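Local structure of endonuclease NucS (Pyrococcus abyssi, 2VLD) at residues 3-8 and 16-21; 183-188 and 223-228. The protein cleaves the single-stranded 3' and 5' ends of branched DNA structures, working as a homodimer that binds single-stranded DNA and interacts with PCNA. The protein carries 2 engineered substitutions. One frame throughout, in Å; residues are numbered along the deposited sequence.

Contact 1. Residues 3-8 and 16-21; sequences KVIIKE and KELLDL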
loop_
_atom_site.group_PDB
_atom_site.type_symbol
_atom_site.label_atom_id
_atom_site.label_comp_id
_atom_site.label_asym_id
_atom_site.label_seq_id
_atom_site.Cartn_x
_atom_site.Cartn_y
_atom_site.Cartn_z
ATOM N N LYS A 3 0.464 14.874 14.677
ATOM C CA LYS A 3 0.952 14.082 13.543
ATOM C C LYS A 3 -0.141 13.568 12.611
ATOM O O LYS A 3 0.133 13.191 11.476
ATOM C CB LYS A 3 1.879 12.956 14.013
ATOM C CG LYS A 3 3.254 13.470 14.402
ATOM C CD LYS A 3 4.317 12.388 14.406
ATOM C CE LYS A 3 5.694 13.012 14.605
ATOM N NZ LYS A 3 6.790 12.017 14.796
ATOM N N VAL A 4 -1.380 13.582 13.081
ATOM C CA VAL A 4 -2.509 13.157 12.269
ATOM C C VAL A 4 -3.558 14.263 12.188
ATOM O O VAL A 4 -4.011 14.774 13.209
ATOM C CB VAL A 4 -3.119 11.834 12.813
ATOM C CG1 VAL A 4 -4.639 11.785 12.632
ATOM C CG2 VAL A 4 -2.455 10.640 12.159
ATOM N N ILE A 5 -3.924 14.645 10.970
ATOM C CA ILE A 5 -5.046 15.554 10.767
ATOM C C ILE A 5 -6.107 14.839 9.948
ATOM O O ILE A 5 -5.806 14.235 8.923
ATOM C CB ILE A 5 -4.613 16.850 10.071
ATOM C CG1 ILE A 5 -3.524 17.541 10.880
ATOM C CG2 ILE A 5 -5.793 17.792 9.907
ATOM C CD1 ILE A 5 -2.344 17.906 10.066
ATOM N N ILE A 6 -7.343 14.899 10.418
ATOM C CA ILE A 6 -8.447 14.212 9.777
ATOM C C ILE A 6 -9.582 15.178 9.463
ATOM O O ILE A 6 -9.826 16.128 10.210
ATOM C CB ILE A 6 -8.991 13.101 10.687
ATOM C CG1 ILE A 6 -7.955 11.993 10.849
ATOM C CG2 ILE A 6 -10.311 12.550 10.150
ATOM C CD1 ILE A 6 -8.223 11.054 11.998
ATOM N N LYS A 7 -10.259 14.931 8.344
ATOM C CA LYS A 7 -11.533 15.566 8.059
ATOM C C LYS A 7 -12.509 14.442 7.715
ATOM O O LYS A 7 -12.381 13.816 6.659
ATOM C CB LYS A 7 -11.385 16.569 6.912
ATOM C CG LYS A 7 -12.012 17.948 7.169
ATOM C CD LYS A 7 -11.158 18.799 8.129
ATOM C CE LYS A 7 -11.263 20.303 7.844
ATOM N NZ LYS A 7 -12.569 20.901 8.241
ATOM N N GLU A 8 -13.464 14.174 8.618
ATOM C CA GLU A 8 -14.358 12.998 8.502
ATOM C C GLU A 8 -15.329 13.100 7.326
ATOM O O GLU A 8 -16.137 12.200 7.080
ATOM C CB GLU A 8 -15.101 12.682 9.814
ATOM C CG GLU A 8 -15.534 11.201 9.904
ATOM C CD GLU A 8 -16.214 10.825 11.215
ATOM O OE1 GLU A 8 -17.261 11.432 11.546
ATOM O OE2 GLU A 8 -15.707 9.902 11.906
ATOM N N LYS A 16 -8.095 20.584 -1.215
ATOM C CA LYS A 16 -7.003 21.437 -1.681
ATOM C C LYS A 16 -6.193 21.992 -0.508
ATOM O O LYS A 16 -4.966 21.991 -0.555
ATOM C CB LYS A 16 -7.507 22.564 -2.602
ATOM C CG LYS A 16 -6.382 23.417 -3.235
ATOM C CD LYS A 16 -6.874 24.446 -4.276
ATOM C CE LYS A 16 -6.728 23.942 -5.724
ATOM N NZ LYS A 16 -8.001 23.435 -6.330
ATOM N N GLU A 17 -6.875 22.446 0.543
ATOM C CA GLU A 17 -6.194 22.915 1.750
ATOM C C GLU A 17 -5.293 21.817 2.291
ATOM O O GLU A 17 -4.121 22.046 2.587
ATOM C CB GLU A 17 -7.199 23.344 2.829
ATOM C CG GLU A 17 -7.663 24.793 2.730
ATOM C CD GLU A 17 -8.514 25.228 3.916
ATOM O OE1 GLU A 17 -8.178 24.847 5.070
ATOM O OE2 GLU A 17 -9.512 25.966 3.693
ATOM N N LEU A 18 -5.855 20.618 2.388
ATOM C CA LEU A 18 -5.172 19.482 2.984
ATOM C C LEU A 18 -4.001 18.957 2.149
ATOM O O LEU A 18 -2.972 18.578 2.700
ATOM C CB LEU A 18 -6.180 18.373 3.305
ATOM C CG LEU A 18 -7.161 18.724 4.434
ATOM C CD1 LEU A 18 -8.320 17.747 4.491
ATOM C CD2 LEU A 18 -6.467 18.800 5.785
ATOM N N LEU A 19 -4.153 18.952 0.829
ATOM C CA LEU A 19 -3.067 18.547 -0.057
ATOM C C LEU A 19 -1.888 19.507 0.055
ATOM O O LEU A 19 -0.746 19.071 0.218
ATOM C CB LEU A 19 -3.537 18.445 -1.510
ATOM C CG LEU A 19 -4.661 17.470 -1.895
ATOM C CD1 LEU A 19 -4.829 17.463 -3.398
ATOM C CD2 LEU A 19 -4.426 16.053 -1.387
ATOM N N ASP A 20 -2.180 20.808 -0.027
ATOM C CA ASP A 20 -1.178 21.870 0.148
ATOM C C ASP A 20 -0.547 21.791 1.532
ATOM O O ASP A 20 0.668 21.907 1.673
ATOM C CB ASP A 20 -1.801 23.263 -0.054
ATOM C CG ASP A 20 -2.273 23.509 -1.487
ATOM O OD1 ASP A 20 -2.346 22.545 -2.285
ATOM O OD2 ASP A 20 -2.582 24.680 -1.809
ATOM N N LEU A 21 -1.384 21.589 2.546
ATOM C CA LEU A 21 -0.909 21.406 3.903
ATOM C C LEU A 21 0.125 20.286 3.898
ATOM O O LEU A 21 1.220 20.432 4.443
ATOM C CB LEU A 21 -2.078 21.056 4.827
ATOM C CG LEU A 21 -2.082 21.526 6.287
ATOM C CD1 LEU A 21 -3.338 21.020 6.980
ATOM C CD2 LEU A 21 -0.849 21.071 7.055
#

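Contact 2. Residues 183-188 and 223-228; sequences HAVSQM and EGLEFR. Engineered in segment 183-188: Met188 (natural residue Leu).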
loop_
_atom_site.group_PDB
_atom_site.type_symbol
_atom_site.label_atom_id
_atom_site.label_comp_id
_atom_site.label_asym_id
_atom_site.label_seq_id
_atom_site.Cartn_x
_atom_site.Cartn_y
_atom_site.Cartn_z
ATOM N N HIS A 183 10.491 -6.943 24.910
ATOM C CA HIS A 183 10.213 -7.573 23.627
ATOM C C HIS A 183 11.196 -8.693 23.320
ATOM O O HIS A 183 10.793 -9.776 22.904
ATOM C CB HIS A 183 10.197 -6.547 22.487
ATOM C CG HIS A 183 9.767 -7.126 21.177
ATOM N ND1 HIS A 183 10.664 -7.575 20.231
ATOM C CD2 HIS A 183 8.534 -7.377 20.679
ATOM C CE1 HIS A 183 10.001 -8.063 19.199
ATOM N NE2 HIS A 183 8.707 -7.952 19.444
ATOM N N ALA A 184 12.480 -8.423 23.534
ATOM C CA ALA A 184 13.518 -9.438 23.398
ATOM C C ALA A 184 13.170 -10.692 24.192
ATOM O O ALA A 184 13.168 -11.793 23.644
ATOM C CB ALA A 184 14.858 -8.889 23.826
ATOM N N VAL A 185 12.849 -10.523 25.472
ATOM C CA VAL A 185 12.551 -11.667 26.330
ATOM C C VAL A 185 11.355 -12.463 25.794
ATOM O O VAL A 185 11.413 -13.690 25.723
ATOM C CB VAL A 185 12.354 -11.248 27.816
ATOM C CG1 VAL A 185 11.973 -12.450 28.685
ATOM C CG2 VAL A 185 13.621 -10.618 28.357
ATOM N N SER A 186 10.292 -11.765 25.402
ATOM C CA SER A 186 9.096 -12.396 24.826
ATOM C C SER A 186 9.414 -13.137 23.534
ATOM O O SER A 186 8.874 -14.225 23.274
ATOM C CB SER A 186 8.030 -11.343 24.530
ATOM O OG SER A 186 7.767 -10.559 25.676
ATOM N N GLN A 187 10.283 -12.531 22.723
ATOM C CA GLN A 187 10.748 -13.154 21.497
ATOM C C GLN A 187 11.422 -14.484 21.855
ATOM O O GLN A 187 10.998 -15.553 21.399
ATOM C CB GLN A 187 11.657 -12.198 20.700
ATOM C CG GLN A 187 11.954 -12.673 19.274
ATOM C CD GLN A 187 12.386 -11.567 18.283
ATOM O OE1 GLN A 187 11.609 -10.656 17.972
ATOM N NE2 GLN A 187 13.607 -11.685 17.747
HETATM N N MSE A 188 12.422 -14.427 22.732
HETATM C CA MSE A 188 13.117 -15.634 23.147
HETATM C C MSE A 188 12.178 -16.672 23.770
HETATM O O MSE A 188 12.292 -17.877 23.486
HETATM C CB MSE A 188 14.240 -15.306 24.113
HETATM C CG MSE A 188 15.029 -16.533 24.490
HETATM SE SE MSE A 188 16.589 -16.065 25.534
HETATM C CE MSE A 188 15.686 -15.563 27.173
ATOM N N GLU A 223 9.939 -16.198 34.315
ATOM C CA GLU A 223 9.698 -17.123 33.209
ATOM C C GLU A 223 10.628 -18.329 33.163
ATOM O O GLU A 223 10.418 -19.247 32.370
ATOM C CB GLU A 223 9.767 -16.367 31.883
ATOM C CG GLU A 223 8.925 -16.976 30.783
ATOM C CD GLU A 223 7.439 -16.915 31.084
ATOM O OE1 GLU A 223 6.904 -15.797 31.251
ATOM O OE2 GLU A 223 6.805 -17.988 31.135
ATOM N N GLY A 224 11.651 -18.320 34.008
ATOM C CA GLY A 224 12.580 -19.441 34.104
ATOM C C GLY A 224 13.686 -19.342 33.080
ATOM O O GLY A 224 14.333 -20.339 32.749
ATOM N N LEU A 225 13.903 -18.131 32.577
ATOM C CA LEU A 225 14.910 -17.885 31.554
ATOM C C LEU A 225 16.090 -17.100 32.122
ATOM O O LEU A 225 15.989 -16.470 33.175
ATOM C CB LEU A 225 14.290 -17.177 30.344
ATOM C CG LEU A 225 12.956 -17.731 29.825
ATOM C CD1 LEU A 225 12.296 -16.739 28.902
ATOM C CD2 LEU A 225 13.112 -19.078 29.139
ATOM N N GLU A 226 17.210 -17.142 31.415
ATOM C CA GLU A 226 18.478 -16.689 31.968
ATOM C C GLU A 226 19.062 -15.512 31.192
ATOM O O GLU A 226 18.619 -15.204 30.092
ATOM C CB GLU A 226 19.465 -17.862 32.001
ATOM C CG GLU A 226 18.935 -19.095 32.732
ATOM C CD GLU A 226 19.652 -20.371 32.341
ATOM O OE1 GLU A 226 20.891 -20.435 32.497
ATOM O OE2 GLU A 226 18.972 -21.314 31.889
ATOM N N PHE A 227 20.050 -14.854 31.782
ATOM C CA PHE A 227 20.744 -13.764 31.127
ATOM C C PHE A 227 22.231 -14.030 31.161
ATOM O O PHE A 227 22.726 -14.708 32.051
ATOM C CB PHE A 227 20.427 -12.428 31.805
ATOM C CG PHE A 227 21.230 -11.261 31.276
ATOM C CD1 PHE A 227 20.915 -10.670 30.051
ATOM C CD2 PHE A 227 22.301 -10.750 32.007
ATOM C CE1 PHE A 227 21.657 -9.596 29.561
ATOM C CE2 PHE A 227 23.048 -9.674 31.526
ATOM C CZ PHE A 227 22.726 -9.095 30.301
ATOM N N ARG A 228 22.930 -13.499 30.168
ATOM C CA ARG A 228 24.368 -13.547 30.130
ATOM C C ARG A 228 24.875 -12.254 29.542
ATOM O O ARG A 228 24.400 -11.804 28.500
ATOM C CB ARG A 228 24.849 -14.718 29.290
ATOM C CG ARG A 228 26.230 -15.206 29.674
ATOM C CD ARG A 228 26.164 -16.131 30.879
ATOM N NE ARG A 228 27.493 -16.567 31.306
ATOM C CZ ARG A 228 28.223 -15.952 32.235
ATOM N NH1 ARG A 228 27.757 -14.867 32.839
ATOM N NH2 ARG A 228 29.420 -16.423 32.560
#

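Contact 1. Residues 3-8 and 16-21
On one face of the antiparallel sheet in the N-terminal, DNA-binding half of the chain, Ile5 and Lys7 of strand 4-7 pack on Leu18 and Leu21 of helix 12-25. The helix follows the strand after a short turn and runs back beside it, almost antiparallel, at 167° between the two short segments. Their axes come no closer than 10.8 Å, and the contacts across this distance are all between side chains. The alternation of the strand sends Ile5 and Lys7 to the helix, while Ile6 points away from it; its side chain touches Val111 and packs on Ile6 of the second subunit. Leu18 and Leu21, three residues apart, lie on the same side of the helix.

Ile5 uses both of its branches. Its CG2 methyl meets CD2 of Leu18 at 4.3 Å, and its longer arm carries CD1 to CD1 of Leu21 at 4.5 Å. A β-branched residue suits this place, because the extended backbone accepts it readily and its two arms divide between helix residues three positions apart. Leu18, the buried member of the group, is forked in a matching way: with CG anti to its carbonyl carbon (chi1 -68°), it turns CD2 to Ile5 and CD1 to Lys7. It also touches Leu110 of strand 106-113, the strand to which Ile5 and Lys7 are hydrogen-bonded through their backbones, so the leucine lies over two neighbouring strands.

Lys7 marks the solvent side. A lysine fits here because its aliphatic root can pack while the amino group stays outside; NZ is 6.7 Å from OE1 of Glu17, which gives at most a diffuse attraction. The packing itself is done by the first methylene, with CB of Lys7 4.1 Å from CD1 of Leu18.

Contact 2. Residues 183-188 and 223-228
Val185 and Met188 of helix 182-199 press on Leu225, at the entrance to strand 226-229, inside the PD-(D/E)xK-type nuclease domain. The helix makes the β-α-β crossover between parallel strands 170-175 and 203-209, and helix 214-223 makes the next one, to strand 226-229.

At the start of the segment, His183 turns to the second subunit, where its ring stacks on that of His38 and its NE2 is hydrogen-bonded to Glu101 of that subunit. Val185, two residues on, belongs to the buried side. CA of Val185 and CA of Leu225 are 8.5 Å apart. Across that distance the compact valine brings its CG1 to 4.3 Å from CD1 of Leu225. Ser186 points away from the strand, and its OG bonds back to the helix at the carbonyl of Leu182. Gln187 gives NE2 to Glu174, which with Lys176 probably forms the Glu-x-Lys part of the family's signature.

Met188, an engineered selenomethionine where the natural chain has leucine, spans the rest of the gap. CG lies anti to the backbone N (chi1 -176°), and the thin chain runs out extended until it bends at the selenium (chi3 71°) and meets Leu225 tip to tip with its methyl. There CE stands 3.8 Å from CB and 4.0 Å from CD1 of Leu225. Leu220 of helix 214-223 and Leu207 of strand 203-209 also touch the Met188 side chain.

On the facing segment, Gly224 ends helix 214-223 in a Schellman motif, its phi of 85° being easy for a residue without a side chain, and Leu225 then turns inward. Glu226 points away and forms a salt bridge with Arg204, but its backbone comes near: Met188 CE lies 4.2 Å from Glu226 O.

Overall arrangement
Both contacts lay a helix on a sheet through aliphatic side chains, yet they belong to different domains, with centres 43 Å apart on opposite sides of the chain's centre and nearest atoms about 20 Å apart. Contact 1 is local and only partly buried: a strand and the helix that follows it, on an antiparallel sheet, with a lysine closing the solvent side. Contact 2 joins elements far apart in sequence on a mixed sheet; three of its four touching residues are buried, and Glu226 finds its charged partner, Arg204, outside the segments. Each also borders the second subunit, contact 1 through packing of Ile6 and a salt bridge from Lys3 to Asp51 of that subunit, contact 2 through the stacked ring and hydrogen bond of His183.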